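Local coordinates for uncharacterized protein (Bombyx mori, PDB 5AZ0), which probably catalyses the NADPH-dependent reduction of aldehydes and ketones to alcohols, as a member of the aldo-keto reductase family, at residues Q83-K88 with E97-T102; N196-N201 with A207-Y212; A247-G252 with K257-V262; L316-Y321 with I339-W344. All coordinates share one frame; numbering follows the deposited sequence.

Contact 1 (Q83-K88 with E97-T102); sequences QVVQEK and EDLFIT
The beta-alpha-beta unit formed by strand 68-70, helix 78-90 and strand 100-105 closes here, where Val-85 of the helix meets Leu-99, just before the second strand, and Ile-101 within it. The contact is purely apolar and small, with no hydrogen bond across it. Val-85 turns its two methyls to different partners. CG1, anti to the backbone N (chi1 165°), meets Leu-99 CD1 at 3.7 Å, the two side chains reaching toward each other tip to tip. CG2, the other branch, lies 4.3 Å from Ile-101 CD1, a looser approach. Leu-99 and Ile-101 are two residues apart, so both face the helix, whereas Phe-100 between them packs on Ile-17 and Pro-18 of the N-terminal hairpin. On the helix, the neighbouring Val-84 rests on Leu-55 and Leu-58 of helix 51-64, and Lys-88 sends its ammonium group away from the strand to salt bridges with Asp-63 and Glu-91. A bound calcium ion lies about 7 Å from the Ile-101 side chain. A helix laid through branched aliphatic side chains against the outside of a parallel strand is the recurring arrangement of the TIM barrel, the fold of the aldo-keto reductases.

Contact 2 (N196-N201 with A207-Y212); sequences NQIEVN and ADLVDY. With ACT (acetate ion), chain J.
The flat amide of Asn-196 meets Leu-209 through its nitrogen end: ND2 lies 4.0 Å from CD1, and the two side chains cross at about a right angle. This is van der Waals contact; ND2 makes its hydrogen bond to the carbonyl oxygen of Phe-177 instead. A second amide, that of Asn-201, holds Glu-199 OE2 almost in its own plane; ND2 donates to the anti lone pair of OE2 over 2.7 Å, while the same carboxylate also takes the backbone N-H groups of Thr-312 and Val-313. The acetate, probably from the crystallisation liquor, accepts a nearly straight bond (163°) from Asp-208 N, 2.8 Å from its O atom, at the first turn of helix 207-215, where the helix dipole would favour an anion. The apolar join is made by Ile-198. With CG1 set between the backbone N and the carbonyl carbon (chi1 49°), its CD1 comes tip to tip with Leu-209 CD2 at 3.8 Å. Leu-209 thus spreads its two methyls over alternate residues of strand 195-199. Leu-209 also touches Ile-179 of helix 179-188, and the strand itself is hydrogen-bonded between strands 172-175 and 219-223.

Contact 3 (A247-G252 with K257-V262); sequences AMLAIG and KTVTQV
Helix 246-255 hands over to the start of helix 259-269 with the backbones close together, Gly-252 and Lys-257 being 4.7 Å apart at their CA atoms, and Lys-257 N donating to Gly-252 O over 3.0 Å. A modelled CB on Gly-252 would fall very near Lys-257 O, so the bare backbone suits the approach. Val-259 slots between two residues of the first helix. Its CG1, anti to the backbone N (chi1 162°), meets Met-248 CE and CB, and its CG2 lies 3.8 Å from Leu-249 CD2. Cutting Val-259 back to an alanine removes both methyls, which would probably leave Leu-249 CD2 without its mate here and Met-248 packed less closely. The Met-248 chain, bent at chi2 and chi3, curls back so that CE sits 3.6 Å from Val-259 O and also against Val-262. The two consecutive helices lie in the crossover from strand 219-223 to strand 273-274 of the barrel, and the second helix opens with a capping box: Thr-258 N gives a 2.8 Å bond to Gln-261 OE1, and Gln-261 N returns a weak one to Thr-258 OG1. One turn on, Val-262 CG1 touches Ile-251 CG2 at 3.8 Å, these two side chains crossing at about a right angle. Met-248 and Val-262 both continue onto Leu-303 of helix 297-304, while the ammonium group of Lys-257 leads away from helix 246-255 to a salt bridge with Asp-292.

Contact 4 (L316-Y321 with I339-W344); sequences LFWQPY and IAMRKW
With CG anti to the carbonyl carbon (chi1 -47°) and the chain bent at chi2 and chi3, Met-341 folds its thioether toward Phe-317 and Trp-318, while Phe-317 has CG between its backbone N and carbonyl carbon (chi1 42°), which brings the ring beside Met-341. Met-341 CG touches Phe-317 CZ at 3.9 Å, and the sulfur lies 5.4 Å from the centre of that ring, an oblique Met-aromatic contact. Beyond the sulfur, CE reaches Trp-318 CH2 at 3.8 Å, so one flexible chain serves two rings, crossing each side chain at about a right angle. The rings also meet each other: Phe-317 CE1 stands 3.6 Å above the indole plane, over its centre. Both segments belong to the C-terminal loop that follows the last helix of the chain, 297-304, a region that in aldo-keto reductases commonly shapes substrate preference. Replacing Met-341 by alanine would probably strip both rings of their shared neighbour and leave a gap between the two parts of the loop. A water also links the two segments, accepting from Trp-318 NE1 at 3.1 Å and donating to Met-341 O at 2.9 Å. That carbonyl is gripped a second time by Trp-106 NE1, and the indole of Trp-318 packs edge-to-face with Trp-138.

Overall arrangement
Read from the N terminus, the four contacts illustrate successive short closures: each ends before the next begins, and none nests or crosses. Contact 1 closes an eight-residue link between helix 78-90 and strand 100-105, and contact 2 a five-residue link between strand 195-199 and helix 207-215. These two reach the same parallel barrel sheet, from opposite sides of the chain's centre, their own centres 27 Å apart. Contact 3 spans four residues and joins two helices in the outer layer. Contact 4, bridging seventeen residues, fastens two parts of the C-terminal loop and lies farthest from contact 3, 36 Å between centres. No two contacts touch.

Contact 1 (Q83-K88 with E97-T102)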
loop_
_atom_site.group_PDB
_atom_site.type_symbol
_atom_site.label_atom_id
_atom_site.label_comp_id
_atom_site.label_asym_id
_atom_site.label_seq_id
_atom_site.Cartn_x
_atom_site.Cartn_y
_atom_site.Cartn_z
ATOM N N GLN A 83 -13.288 14.694 1.486
ATOM C CA GLN A 83 -14.230 15.557 0.713
ATOM C C GLN A 83 -14.708 14.810 -0.543
ATOM O O GLN A 83 -15.898 14.698 -0.788
ATOM C CB GLN A 83 -13.521 16.841 0.346
ATOM C CG GLN A 83 -14.362 18.073 0.038
ATOM C CD GLN A 83 -13.480 19.316 0.197
ATOM O OE1 GLN A 83 -13.039 19.648 1.314
ATOM N NE2 GLN A 83 -13.147 19.961 -0.925
ATOM N N VAL A 84 -13.782 14.199 -1.294
ATOM C CA VAL A 84 -14.160 13.455 -2.497
ATOM C C VAL A 84 -15.091 12.329 -2.135
ATOM O O VAL A 84 -16.123 12.165 -2.793
ATOM C CB VAL A 84 -12.951 12.935 -3.313
ATOM C CG1 VAL A 84 -13.363 12.051 -4.471
ATOM C CG2 VAL A 84 -12.089 14.091 -3.834
ATOM N N VAL A 85 -14.748 11.566 -1.096
ATOM C CA VAL A 85 -15.613 10.471 -0.667
ATOM C C VAL A 85 -17.029 10.956 -0.324
ATOM O O VAL A 85 -18.025 10.294 -0.643
ATOM C CB VAL A 85 -15.023 9.707 0.553
ATOM C CG1 VAL A 85 -16.067 8.793 1.240
ATOM C CG2 VAL A 85 -13.774 8.921 0.124
ATOM N N GLN A 86 -17.100 12.044 0.416
ATOM C CA GLN A 86 -18.395 12.595 0.819
ATOM C C GLN A 86 -19.204 13.053 -0.438
ATOM O O GLN A 86 -20.419 12.811 -0.534
ATOM C CB GLN A 86 -18.215 13.733 1.810
ATOM C CG GLN A 86 -19.537 14.236 2.411
ATOM C CD GLN A 86 -20.335 13.156 3.090
ATOM O OE1 GLN A 86 -19.859 12.531 4.013
ATOM N NE2 GLN A 86 -21.541 12.913 2.624
ATOM N N GLU A 87 -18.508 13.656 -1.384
ATOM C CA GLU A 87 -19.128 14.052 -2.676
ATOM C C GLU A 87 -19.725 12.888 -3.403
ATOM O O GLU A 87 -20.862 13.011 -3.874
ATOM C CB GLU A 87 -18.158 14.748 -3.580
ATOM C CG GLU A 87 -17.889 16.155 -3.084
ATOM C CD GLU A 87 -16.665 16.839 -3.718
ATOM O OE1 GLU A 87 -15.948 16.246 -4.574
ATOM O OE2 GLU A 87 -16.414 18.001 -3.331
ATOM N N LYS A 88 -19.019 11.737 -3.431
ATOM C CA LYS A 88 -19.489 10.620 -4.233
ATOM C C LYS A 88 -20.657 9.971 -3.547
ATOM O O LYS A 88 -21.564 9.397 -4.201
ATOM C CB LYS A 88 -18.393 9.587 -4.485
ATOM C CG LYS A 88 -17.125 10.189 -5.074
ATOM C CD LYS A 88 -17.313 10.955 -6.368
ATOM C CE LYS A 88 -18.039 10.175 -7.448
ATOM N NZ LYS A 88 -17.823 10.831 -8.803
ATOM N N GLU A 97 -20.487 2.125 3.025
ATOM C CA GLU A 97 -20.371 0.700 3.179
ATOM C C GLU A 97 -19.784 0.026 1.926
ATOM O O GLU A 97 -19.342 -1.128 2.023
ATOM C CB GLU A 97 -21.774 0.077 3.411
ATOM C CG GLU A 97 -22.451 0.328 4.782
ATOM C CD GLU A 97 -22.941 1.782 5.089
ATOM O OE1 GLU A 97 -23.281 2.585 4.173
ATOM O OE2 GLU A 97 -22.975 2.143 6.295
ATOM N N ASP A 98 -19.866 0.682 0.759
ATOM C CA ASP A 98 -19.307 0.055 -0.428
ATOM C C ASP A 98 -17.793 0.271 -0.500
ATOM O O ASP A 98 -17.154 -0.333 -1.346
ATOM C CB ASP A 98 -19.939 0.661 -1.698
ATOM C CG ASP A 98 -21.508 0.549 -1.699
ATOM O OD1 ASP A 98 -22.056 -0.471 -1.250
ATOM O OD2 ASP A 98 -22.153 1.534 -2.078
ATOM N N LEU A 99 -17.279 1.255 0.240
ATOM C CA LEU A 99 -15.901 1.643 0.092
ATOM C C LEU A 99 -15.018 0.888 1.106
ATOM O O LEU A 99 -15.468 0.641 2.200
ATOM C CB LEU A 99 -15.749 3.120 0.308
ATOM C CG LEU A 99 -16.510 3.954 -0.693
ATOM C CD1 LEU A 99 -16.458 5.419 -0.238
ATOM C CD2 LEU A 99 -15.879 3.800 -2.046
ATOM N N PHE A 100 -13.786 0.597 0.695
ATOM C CA PHE A 100 -12.743 0.087 1.546
ATOM C C PHE A 100 -11.691 1.152 1.645
ATOM O O PHE A 100 -10.988 1.389 0.677
ATOM C CB PHE A 100 -12.124 -1.178 0.938
ATOM C CG PHE A 100 -11.256 -1.927 1.897
ATOM C CD1 PHE A 100 -9.916 -1.480 2.182
ATOM C CD2 PHE A 100 -11.775 -2.984 2.605
ATOM C CE1 PHE A 100 -9.159 -2.148 3.133
ATOM C CE2 PHE A 100 -11.028 -3.663 3.561
ATOM C CZ PHE A 100 -9.722 -3.267 3.818
ATOM N N ILE A 101 -11.554 1.795 2.821
ATOM C CA ILE A 101 -10.630 2.893 2.985
ATOM C C ILE A 101 -9.587 2.583 4.027
ATOM O O ILE A 101 -9.894 2.157 5.127
ATOM C CB ILE A 101 -11.402 4.163 3.410
ATOM C CG1 ILE A 101 -12.396 4.544 2.301
ATOM C CG2 ILE A 101 -10.448 5.330 3.685
ATOM C CD1 ILE A 101 -13.394 5.582 2.797
ATOM N N THR A 102 -8.352 2.746 3.639
ATOM C CA THR A 102 -7.173 2.430 4.500
ATOM C C THR A 102 -6.433 3.709 4.878
ATOM O O THR A 102 -6.239 4.594 4.032
ATOM C CB THR A 102 -6.171 1.553 3.725
ATOM O OG1 THR A 102 -6.742 0.273 3.482
ATOM C CG2 THR A 102 -4.890 1.294 4.557
#

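Contact 2 (N196-N201 with A207-Y212)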
loop_
_atom_site.group_PDB
_atom_site.type_symbol
_atom_site.label_atom_id
_atom_site.label_comp_id
_atom_site.label_asym_id
_atom_site.label_seq_id
_atom_site.Cartn_x
_atom_site.Cartn_y
_atom_site.Cartn_z
ATOM N N ASN A 196 -0.092 -7.298 5.295
ATOM C CA ASN A 196 1.259 -6.727 5.319
ATOM C C ASN A 196 1.379 -6.075 4.027
ATOM O O ASN A 196 1.309 -6.737 2.952
ATOM C CB ASN A 196 2.351 -7.807 5.475
ATOM C CG ASN A 196 3.764 -7.229 5.667
ATOM O OD1 ASN A 196 3.941 -6.063 5.980
ATOM N ND2 ASN A 196 4.774 -8.073 5.477
ATOM N N GLN A 197 1.509 -4.760 4.073
ATOM C CA GLN A 197 1.674 -3.941 2.852
ATOM C C GLN A 197 3.123 -3.645 2.629
ATOM O O GLN A 197 3.754 -2.994 3.468
ATOM C CB GLN A 197 0.843 -2.626 2.882
ATOM C CG GLN A 197 1.006 -1.826 1.623
ATOM C CD GLN A 197 0.136 -0.538 1.537
ATOM O OE1 GLN A 197 0.637 0.490 1.190
ATOM N NE2 GLN A 197 -1.159 -0.649 1.746
ATOM N N ILE A 198 3.622 -4.058 1.451
ATOM C CA ILE A 198 5.049 -4.029 1.146
ATOM C C ILE A 198 5.269 -3.748 -0.310
ATOM O O ILE A 198 4.368 -3.875 -1.125
ATOM C CB ILE A 198 5.727 -5.404 1.423
ATOM C CG1 ILE A 198 4.919 -6.545 0.775
ATOM C CG2 ILE A 198 5.885 -5.611 2.888
ATOM C CD1 ILE A 198 5.517 -7.905 0.888
ATOM N N GLU A 199 6.503 -3.433 -0.675
ATOM C CA GLU A 199 6.840 -3.402 -2.114
ATOM C C GLU A 199 6.877 -4.773 -2.734
ATOM O O GLU A 199 7.571 -5.653 -2.241
ATOM C CB GLU A 199 8.180 -2.731 -2.338
ATOM C CG GLU A 199 8.571 -2.631 -3.832
ATOM C CD GLU A 199 10.003 -2.021 -4.045
ATOM O OE1 GLU A 199 10.582 -1.390 -3.109
ATOM O OE2 GLU A 199 10.563 -2.237 -5.136
ATOM N N VAL A 200 6.088 -4.958 -3.790
ATOM C CA VAL A 200 6.178 -6.130 -4.659
ATOM C C VAL A 200 6.031 -5.643 -6.079
ATOM O O VAL A 200 5.164 -4.822 -6.401
ATOM C CB VAL A 200 5.101 -7.170 -4.415
ATOM C CG1 VAL A 200 5.563 -8.556 -4.944
ATOM C CG2 VAL A 200 4.789 -7.294 -2.931
ATOM N N ASN A 201 6.906 -6.143 -6.932
ATOM C CA ASN A 201 6.950 -5.835 -8.392
ATOM C C ASN A 201 7.791 -6.939 -9.140
ATOM O O ASN A 201 8.092 -8.005 -8.572
ATOM C CB ASN A 201 7.450 -4.394 -8.609
ATOM C CG ASN A 201 8.766 -4.142 -7.905
ATOM O OD1 ASN A 201 9.786 -4.812 -8.214
ATOM N ND2 ASN A 201 8.798 -3.143 -7.011
ATOM N N ALA A 207 9.301 -13.487 -2.645
ATOM C CA ALA A 207 8.659 -14.774 -2.642
ATOM C C ALA A 207 8.556 -15.402 -1.269
ATOM O O ALA A 207 7.486 -15.871 -0.881
ATOM C CB ALA A 207 9.328 -15.763 -3.665
ATOM N N ASP A 208 9.626 -15.410 -0.506
ATOM C CA ASP A 208 9.564 -16.056 0.826
ATOM C C ASP A 208 8.618 -15.279 1.745
ATOM O O ASP A 208 7.854 -15.876 2.482
ATOM C CB ASP A 208 10.958 -16.137 1.512
ATOM C CG ASP A 208 11.890 -17.184 0.856
ATOM O OD1 ASP A 208 11.449 -17.934 0.001
ATOM O OD2 ASP A 208 13.095 -17.186 1.157
ATOM N N LEU A 209 8.747 -13.950 1.743
ATOM C CA LEU A 209 7.855 -13.110 2.599
ATOM C C LEU A 209 6.352 -13.278 2.188
ATOM O O LEU A 209 5.511 -13.590 3.018
ATOM C CB LEU A 209 8.328 -11.663 2.596
ATOM C CG LEU A 209 7.517 -10.604 3.424
ATOM C CD1 LEU A 209 7.326 -11.066 4.843
ATOM C CD2 LEU A 209 8.199 -9.221 3.281
ATOM N N VAL A 210 6.089 -13.307 0.897
ATOM C CA VAL A 210 4.713 -13.501 0.421
ATOM C C VAL A 210 4.186 -14.865 0.830
ATOM O O VAL A 210 3.082 -14.980 1.333
ATOM C CB VAL A 210 4.640 -13.285 -1.096
ATOM C CG1 VAL A 210 3.300 -13.728 -1.698
ATOM C CG2 VAL A 210 4.905 -11.827 -1.422
ATOM N N ASP A 211 4.994 -15.907 0.638
ATOM C CA ASP A 211 4.587 -17.252 0.966
ATOM C C ASP A 211 4.340 -17.372 2.438
ATOM O O ASP A 211 3.386 -17.979 2.852
ATOM C CB ASP A 211 5.679 -18.296 0.526
ATOM C CG ASP A 211 5.769 -18.474 -0.997
ATOM O OD1 ASP A 211 4.878 -18.027 -1.771
ATOM O OD2 ASP A 211 6.776 -19.026 -1.441
ATOM N N TYR A 212 5.226 -16.803 3.229
ATOM C CA TYR A 212 5.029 -16.853 4.685
ATOM C C TYR A 212 3.697 -16.165 5.098
ATOM O O TYR A 212 2.892 -16.679 5.928
ATOM C CB TYR A 212 6.221 -16.185 5.428
ATOM C CG TYR A 212 6.047 -16.292 6.928
ATOM C CD1 TYR A 212 6.271 -17.515 7.600
ATOM C CD2 TYR A 212 5.599 -15.243 7.668
ATOM C CE1 TYR A 212 6.077 -17.624 8.971
ATOM C CE2 TYR A 212 5.358 -15.350 9.028
ATOM C CZ TYR A 212 5.596 -16.526 9.673
ATOM O OH TYR A 212 5.351 -16.576 11.030
HETATM C C ACT J . 12.487 -13.782 -2.106
HETATM O O ACT J . 12.195 -14.721 -1.364
HETATM O OXT ACT J . 12.492 -12.668 -1.600
HETATM C CH3 ACT J . 12.750 -13.909 -3.591
#

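Contact 3 (A247-G252 with K257-V262)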
loop_
_atom_site.group_PDB
_atom_site.type_symbol
_atom_site.label_atom_id
_atom_site.label_comp_id
_atom_site.label_asym_id
_atom_site.label_seq_id
_atom_site.Cartn_x
_atom_site.Cartn_y
_atom_site.Cartn_z
ATOM N N ALA A 247 9.786 -9.114 -24.395
ATOM C CA ALA A 247 9.036 -10.244 -23.790
ATOM C C ALA A 247 7.719 -9.768 -23.122
ATOM O O ALA A 247 6.739 -10.473 -23.137
ATOM C CB ALA A 247 9.894 -11.035 -22.784
ATOM N N MET A 248 7.743 -8.594 -22.496
ATOM C CA MET A 248 6.518 -8.043 -21.855
ATOM C C MET A 248 5.502 -7.757 -22.972
ATOM O O MET A 248 4.360 -8.315 -22.978
ATOM C CB MET A 248 6.849 -6.777 -21.051
ATOM C CG MET A 248 7.667 -6.943 -19.781
ATOM S SD MET A 248 6.849 -8.005 -18.597
ATOM C CE MET A 248 5.487 -6.926 -18.064
ATOM N N LEU A 249 5.959 -7.002 -23.989
ATOM C CA LEU A 249 5.084 -6.729 -25.219
ATOM C C LEU A 249 4.506 -7.985 -25.842
ATOM O O LEU A 249 3.299 -8.057 -26.181
ATOM C CB LEU A 249 5.824 -5.899 -26.257
ATOM C CG LEU A 249 6.374 -4.523 -25.790
ATOM C CD1 LEU A 249 7.569 -4.085 -26.620
ATOM C CD2 LEU A 249 5.312 -3.427 -25.790
ATOM N N ALA A 250 5.315 -9.040 -25.877
ATOM C CA ALA A 250 4.887 -10.293 -26.496
ATOM C C ALA A 250 3.833 -10.979 -25.689
ATOM O O ALA A 250 2.809 -11.471 -26.215
ATOM C CB ALA A 250 6.081 -11.221 -26.725
ATOM N N ILE A 251 4.069 -11.041 -24.383
ATOM C CA ILE A 251 3.003 -11.528 -23.446
ATOM C C ILE A 251 1.762 -10.632 -23.591
ATOM O O ILE A 251 0.632 -11.142 -23.652
ATOM C CB ILE A 251 3.513 -11.618 -21.976
ATOM C CG1 ILE A 251 4.648 -12.677 -21.878
ATOM C CG2 ILE A 251 2.388 -12.011 -21.022
ATOM C CD1 ILE A 251 5.641 -12.455 -20.771
ATOM N N GLY A 252 1.987 -9.318 -23.658
ATOM C CA GLY A 252 0.904 -8.362 -24.001
ATOM C C GLY A 252 0.034 -8.796 -25.186
ATOM O O GLY A 252 -1.180 -9.119 -25.031
ATOM N N LYS A 257 -3.287 -7.191 -24.002
ATOM C CA LYS A 257 -3.142 -6.326 -22.855
ATOM C C LYS A 257 -1.915 -5.522 -23.011
ATOM O O LYS A 257 -0.971 -5.943 -23.657
ATOM C CB LYS A 257 -2.999 -7.176 -21.561
ATOM C CG LYS A 257 -4.222 -7.983 -21.147
ATOM C CD LYS A 257 -5.451 -7.099 -20.815
ATOM C CE LYS A 257 -6.681 -7.997 -20.669
ATOM N NZ LYS A 257 -7.872 -7.432 -19.992
ATOM N N THR A 258 -1.866 -4.408 -22.316
ATOM C CA THR A 258 -0.646 -3.650 -22.225
ATOM C C THR A 258 0.389 -4.247 -21.209
ATOM O O THR A 258 0.133 -5.217 -20.479
ATOM C CB THR A 258 -0.961 -2.203 -21.839
ATOM O OG1 THR A 258 -1.300 -2.116 -20.439
ATOM C CG2 THR A 258 -2.134 -1.624 -22.715
ATOM N N VAL A 259 1.547 -3.615 -21.178
ATOM C CA VAL A 259 2.662 -4.075 -20.399
ATOM C C VAL A 259 2.349 -3.870 -18.909
ATOM O O VAL A 259 2.616 -4.750 -18.105
ATOM C CB VAL A 259 3.967 -3.406 -20.848
ATOM C CG1 VAL A 259 5.065 -3.527 -19.810
ATOM C CG2 VAL A 259 4.445 -4.033 -22.152
ATOM N N THR A 260 1.758 -2.734 -18.570
ATOM C CA THR A 260 1.392 -2.468 -17.198
ATOM C C THR A 260 0.300 -3.422 -16.754
ATOM O O THR A 260 0.310 -3.876 -15.633
ATOM C CB THR A 260 0.975 -1.019 -16.990
ATOM O OG1 THR A 260 -0.073 -0.706 -17.886
ATOM C CG2 THR A 260 2.124 -0.133 -17.201
ATOM N N GLN A 261 -0.600 -3.780 -17.640
ATOM C CA GLN A 261 -1.630 -4.710 -17.289
ATOM C C GLN A 261 -1.160 -6.133 -17.050
ATOM O O GLN A 261 -1.823 -6.883 -16.291
ATOM C CB GLN A 261 -2.724 -4.764 -18.358
ATOM C CG GLN A 261 -3.521 -3.473 -18.510
ATOM C CD GLN A 261 -4.471 -3.483 -19.719
ATOM O OE1 GLN A 261 -4.120 -3.969 -20.778
ATOM N NE2 GLN A 261 -5.697 -3.002 -19.533
ATOM N N VAL A 262 -0.111 -6.529 -17.786
ATOM C CA VAL A 262 0.507 -7.798 -17.588
ATOM C C VAL A 262 1.083 -7.839 -16.177
ATOM O O VAL A 262 0.782 -8.746 -15.461
ATOM C CB VAL A 262 1.617 -8.111 -18.647
ATOM C CG1 VAL A 262 2.422 -9.360 -18.278
ATOM C CG2 VAL A 262 0.984 -8.362 -20.016
#

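Contact 4 (L316-Y321 with I339-W344)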
loop_
_atom_site.group_PDB
_atom_site.type_symbol
_atom_site.label_atom_id
_atom_site.label_comp_id
_atom_site.label_asym_id
_atom_site.label_seq_id
_atom_site.Cartn_x
_atom_site.Cartn_y
_atom_site.Cartn_z
ATOM N N LEU A 316 17.448 4.962 2.874
ATOM C CA LEU A 316 18.741 4.697 3.554
ATOM C C LEU A 316 18.882 5.432 4.836
ATOM O O LEU A 316 19.443 4.882 5.779
ATOM C CB LEU A 316 19.934 4.996 2.621
ATOM C CG LEU A 316 19.945 3.957 1.470
ATOM C CD1 LEU A 316 20.692 4.486 0.256
ATOM C CD2 LEU A 316 20.429 2.553 1.916
ATOM N N PHE A 317 18.295 6.634 4.928
ATOM C CA PHE A 317 18.232 7.383 6.227
ATOM C C PHE A 317 17.615 6.638 7.390
ATOM O O PHE A 317 17.873 7.012 8.498
ATOM C CB PHE A 317 17.551 8.736 6.086
ATOM C CG PHE A 317 16.322 8.714 5.225
ATOM C CD1 PHE A 317 15.085 8.369 5.764
ATOM C CD2 PHE A 317 16.396 9.073 3.903
ATOM C CE1 PHE A 317 13.952 8.342 4.961
ATOM C CE2 PHE A 317 15.274 9.046 3.102
ATOM C CZ PHE A 317 14.042 8.662 3.630
ATOM N N TRP A 318 16.847 5.539 7.164
ATOM C CA TRP A 318 16.336 4.778 8.309
ATOM C C TRP A 318 17.130 3.569 8.718
ATOM O O TRP A 318 16.824 2.980 9.768
ATOM C CB TRP A 318 14.848 4.384 8.058
ATOM C CG TRP A 318 13.887 5.574 8.129
ATOM C CD1 TRP A 318 13.993 6.688 8.947
ATOM C CD2 TRP A 318 12.675 5.748 7.391
ATOM N NE1 TRP A 318 12.918 7.523 8.749
ATOM C CE2 TRP A 318 12.098 6.985 7.805
ATOM C CE3 TRP A 318 11.995 4.972 6.458
ATOM C CZ2 TRP A 318 10.902 7.457 7.301
ATOM C CZ3 TRP A 318 10.770 5.452 5.944
ATOM C CH2 TRP A 318 10.244 6.703 6.385
ATOM N N GLN A 319 18.164 3.195 7.948
ATOM C CA GLN A 319 19.030 2.010 8.327
ATOM C C GLN A 319 19.517 1.941 9.744
ATOM O O GLN A 319 19.454 0.866 10.331
ATOM C CB GLN A 319 20.251 1.814 7.440
ATOM C CG GLN A 319 19.939 1.618 5.961
ATOM C CD GLN A 319 21.100 1.009 5.148
ATOM O OE1 GLN A 319 20.872 0.340 4.132
ATOM N NE2 GLN A 319 22.341 1.278 5.575
ATOM N N PRO A 320 19.967 3.068 10.327
ATOM C CA PRO A 320 20.473 2.996 11.731
ATOM C C PRO A 320 19.415 2.805 12.813
ATOM O O PRO A 320 19.781 2.665 13.993
ATOM C CB PRO A 320 21.148 4.357 11.965
ATOM C CG PRO A 320 21.072 5.084 10.687
ATOM C CD PRO A 320 20.126 4.398 9.731
ATOM N N TYR A 321 18.112 2.784 12.465
ATOM C CA TYR A 321 17.057 2.700 13.529
ATOM C C TYR A 321 16.749 1.293 13.864
ATOM O O TYR A 321 16.749 0.436 13.009
ATOM C CB TYR A 321 15.798 3.509 13.085
ATOM C CG TYR A 321 16.126 4.975 13.076
ATOM C CD1 TYR A 321 16.694 5.549 12.003
ATOM C CD2 TYR A 321 15.883 5.760 14.219
ATOM C CE1 TYR A 321 17.085 6.878 12.039
ATOM C CE2 TYR A 321 16.240 7.090 14.283
ATOM C CZ TYR A 321 16.849 7.637 13.205
ATOM O OH TYR A 321 17.198 8.959 13.243
ATOM N N ILE A 339 13.669 16.464 6.609
ATOM C CA ILE A 339 12.545 16.972 7.427
ATOM C C ILE A 339 11.143 16.512 6.900
ATOM O O ILE A 339 10.283 16.193 7.702
ATOM C CB ILE A 339 12.602 18.513 7.639
ATOM C CG1 ILE A 339 11.680 18.954 8.805
ATOM C CG2 ILE A 339 12.262 19.269 6.346
ATOM C CD1 ILE A 339 12.233 20.134 9.627
ATOM N N ALA A 340 10.944 16.460 5.576
ATOM C CA ALA A 340 9.711 15.979 4.977
ATOM C C ALA A 340 9.294 14.510 5.356
ATOM O O ALA A 340 8.145 14.138 5.145
ATOM C CB ALA A 340 9.755 16.121 3.462
ATOM N N MET A 341 10.208 13.727 5.940
ATOM C CA MET A 341 9.924 12.401 6.436
ATOM C C MET A 341 9.631 12.416 7.936
ATOM O O MET A 341 9.527 11.349 8.545
ATOM C CB MET A 341 11.127 11.495 6.154
ATOM C CG MET A 341 11.680 11.583 4.732
ATOM S SD MET A 341 10.505 11.225 3.464
ATOM C CE MET A 341 10.006 9.575 3.940
ATOM N N ARG A 342 9.500 13.606 8.541
ATOM C CA ARG A 342 9.358 13.740 9.997
ATOM C C ARG A 342 8.276 14.742 10.496
ATOM O O ARG A 342 7.688 14.521 11.538
ATOM C CB ARG A 342 10.705 14.169 10.598
ATOM C CG ARG A 342 11.753 13.083 10.716
ATOM C CD ARG A 342 13.092 13.578 11.335
ATOM N NE ARG A 342 13.789 14.668 10.635
ATOM C CZ ARG A 342 13.819 15.981 10.974
ATOM N NH1 ARG A 342 13.161 16.493 12.024
ATOM N NH2 ARG A 342 14.521 16.835 10.215
ATOM N N LYS A 343 8.110 15.876 9.806
ATOM C CA LYS A 343 7.255 17.005 10.242
ATOM C C LYS A 343 6.573 17.541 9.019
ATOM O O LYS A 343 7.222 17.814 8.032
ATOM C CB LYS A 343 8.072 18.145 10.862
ATOM C CG LYS A 343 8.656 17.805 12.223
ATOM C CD LYS A 343 9.646 18.872 12.755
ATOM C CE LYS A 343 9.688 18.775 14.272
ATOM N NZ LYS A 343 10.894 19.319 14.905
ATOM N N TRP A 344 5.254 17.685 9.077
ATOM C CA TRP A 344 4.486 18.211 7.942
ATOM C C TRP A 344 3.081 18.685 8.433
ATOM O O TRP A 344 2.641 18.308 9.540
ATOM C CB TRP A 344 4.363 17.132 6.829
ATOM C CG TRP A 344 3.466 15.916 7.265
ATOM C CD1 TRP A 344 2.125 15.749 7.029
ATOM C CD2 TRP A 344 3.879 14.767 8.026
ATOM N NE1 TRP A 344 1.682 14.578 7.587
ATOM C CE2 TRP A 344 2.732 13.961 8.217
ATOM C CE3 TRP A 344 5.104 14.337 8.544
ATOM C CZ2 TRP A 344 2.774 12.759 8.903
ATOM C CZ3 TRP A 344 5.139 13.150 9.249
ATOM C CH2 TRP A 344 3.960 12.368 9.423
HETATM O O HOH W 1 11.067 9.539 10.187
#